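Local coordinates for adapter protein MecA 2 (Bacillus subtilis, PDB 3JTN), which acts as an adaptor that targets unfolded and aggregated proteins, and the competence factor ComK, to the ClpC protease, at residues Q15-L20 against N81-I86. Sequence-based numbering, arbitrary orientation.
Sequences QLSESL and NAVETI
Helix 10-22 packs against the short helix 82-87 near the end of the chain, their local axes crossing at -109° and 9.0 Å apart, with S17 and L20 facing V83 and I86. The backbones come closest at S17 and V83, whose CA atoms lie 4.9 Å apart, an approach consistent with the small serine side chain. V83 divides its two methyls between different partners: with CG1 anti to the backbone N (chi1 169°), that branch rests on the S17 backbone, 3.4 Å from S17 O, while V83 CG2 reaches L20 CD1 at 3.5 Å and also touches L20 CB, the two side chains crossing at about a right angle. Were V83 an alanine, both methyls would go, which is likely to leave a gap beside L20 CD1 and the S17 carbonyl without its methyl cover. In this C-terminal, ClpC-interacting domain of the MecA family, both helices touch L39 of strand 36-41 in the antiparallel sheet, through L16 and L20 from helix 10-22 and A82 from helix 82-87. One turn on from V83, I86 closes over S17: I86 CG2 lies 3.6 Å from S17 CB, and I86 CD1 approaches S17 OG to 3.1 Å, a tight fit for a methyl and a hydroxyl. The S17 hydroxyl sits beside its own backbone N (chi1 -63°), which turns it back toward the preceding turn, where it hydrogen-bonds to I13 O. I86 also packs on F10, I13 and I14.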
loop_
_atom_site.group_PDB
_atom_site.type_symbol
_atom_site.label_atom_id
_atom_site.label_comp_id
_atom_site.label_asym_id
_atom_site.label_seq_id
_atom_site.Cartn_x
_atom_site.Cartn_y
_atom_site.Cartn_z
ATOM N N GLN A 15 5.459 7.800 -3.725
ATOM C CA GLN A 15 6.735 7.923 -3.054
ATOM C C GLN A 15 7.090 6.632 -2.309
ATOM O O GLN A 15 8.169 6.069 -2.468
ATOM C CB GLN A 15 6.636 9.091 -2.082
ATOM C CG GLN A 15 6.713 10.451 -2.774
ATOM C CD GLN A 15 6.362 11.610 -1.855
ATOM O OE1 GLN A 15 5.592 11.460 -0.905
ATOM N NE2 GLN A 15 6.914 12.784 -2.150
ATOM N N LEU A 16 6.168 6.166 -1.481
ATOM C CA LEU A 16 6.311 4.866 -0.852
ATOM C C LEU A 16 6.772 3.811 -1.843
ATOM O O LEU A 16 7.656 3.008 -1.552
ATOM C CB LEU A 16 4.969 4.448 -0.259
ATOM C CG LEU A 16 4.827 2.983 0.121
ATOM C CD1 LEU A 16 5.753 2.646 1.267
ATOM C CD2 LEU A 16 3.393 2.723 0.511
ATOM N N SER A 17 6.161 3.805 -3.018
ATOM C CA SER A 17 6.444 2.782 -4.021
ATOM C C SER A 17 7.914 2.653 -4.333
ATOM O O SER A 17 8.410 1.558 -4.600
ATOM C CB SER A 17 5.696 3.089 -5.308
ATOM O OG SER A 17 4.313 3.041 -5.055
ATOM N N GLU A 18 8.613 3.773 -4.313
ATOM C CA GLU A 18 10.049 3.757 -4.564
ATOM C C GLU A 18 10.757 2.960 -3.484
ATOM O O GLU A 18 11.680 2.194 -3.760
ATOM C CB GLU A 18 10.613 5.185 -4.618
ATOM C CG GLU A 18 12.127 5.240 -4.801
ATOM C CD GLU A 18 12.630 4.273 -5.868
ATOM O OE1 GLU A 18 13.422 3.362 -5.529
ATOM O OE2 GLU A 18 12.224 4.418 -7.043
ATOM N N SER A 19 10.315 3.130 -2.246
ATOM C CA SER A 19 10.961 2.449 -1.136
ATOM C C SER A 19 10.595 0.968 -1.201
ATOM O O SER A 19 11.463 0.111 -1.083
ATOM C CB SER A 19 10.536 3.052 0.200
ATOM O OG SER A 19 11.053 4.358 0.341
ATOM N N LEU A 20 9.317 0.674 -1.427
ATOM C CA LEU A 20 8.879 -0.724 -1.512
ATOM C C LEU A 20 9.596 -1.479 -2.635
ATOM O O LEU A 20 10.036 -2.615 -2.448
ATOM C CB LEU A 20 7.360 -0.822 -1.678
ATOM C CG LEU A 20 6.491 -0.250 -0.555
ATOM C CD1 LEU A 20 5.062 -0.708 -0.733
ATOM C CD2 LEU A 20 7.019 -0.667 0.795
ATOM N N ASN A 81 -0.376 -5.374 -7.922
ATOM C CA ASN A 81 0.767 -4.832 -8.653
ATOM C C ASN A 81 0.904 -3.327 -8.480
ATOM O O ASN A 81 1.474 -2.646 -9.325
ATOM C CB ASN A 81 0.683 -5.187 -10.138
ATOM C CG ASN A 81 -0.620 -4.742 -10.766
ATOM O OD1 ASN A 81 -1.410 -4.028 -10.142
ATOM N ND2 ASN A 81 -0.851 -5.157 -12.008
ATOM N N ALA A 82 0.377 -2.816 -7.372
ATOM C CA ALA A 82 0.462 -1.390 -7.051
ATOM C C ALA A 82 1.850 -0.791 -7.262
ATOM O O ALA A 82 2.011 0.193 -7.997
ATOM C CB ALA A 82 0.020 -1.157 -5.629
ATOM N N VAL A 83 2.852 -1.365 -6.600
ATOM C CA VAL A 83 4.183 -0.771 -6.619
ATOM C C VAL A 83 4.780 -0.825 -8.009
ATOM O O VAL A 83 5.440 0.112 -8.442
ATOM C CB VAL A 83 5.150 -1.463 -5.662
ATOM C CG1 VAL A 83 6.560 -0.981 -5.934
ATOM C CG2 VAL A 83 4.755 -1.201 -4.212
ATOM N N GLU A 84 4.548 -1.921 -8.720
ATOM C CA GLU A 84 5.183 -2.074 -10.007
ATOM C C GLU A 84 4.464 -1.228 -11.047
ATOM O O GLU A 84 5.091 -0.713 -11.961
ATOM C CB GLU A 84 5.233 -3.534 -10.438
ATOM C CG GLU A 84 4.120 -3.962 -11.340
ATOM C CD GLU A 84 4.629 -4.813 -12.476
ATOM O OE1 GLU A 84 5.093 -4.236 -13.485
ATOM O OE2 GLU A 84 4.574 -6.055 -12.361
ATOM N N THR A 85 3.152 -1.085 -10.893
ATOM C CA THR A 85 2.370 -0.197 -11.741
ATOM C C THR A 85 2.834 1.241 -11.577
ATOM O O THR A 85 3.021 1.955 -12.546
ATOM C CB THR A 85 0.893 -0.257 -11.377
ATOM O OG1 THR A 85 0.363 -1.525 -11.773
ATOM C CG2 THR A 85 0.130 0.868 -12.080
ATOM N N ILE A 86 3.013 1.656 -10.332
ATOM C CA ILE A 86 3.485 2.996 -10.035
ATOM C C ILE A 86 4.916 3.195 -10.507
ATOM O O ILE A 86 5.205 4.140 -11.235
ATOM C CB ILE A 86 3.409 3.274 -8.540
ATOM C CG1 ILE A 86 1.948 3.429 -8.118
ATOM C CG2 ILE A 86 4.195 4.521 -8.198
ATOM C CD1 ILE A 86 1.768 3.785 -6.660
#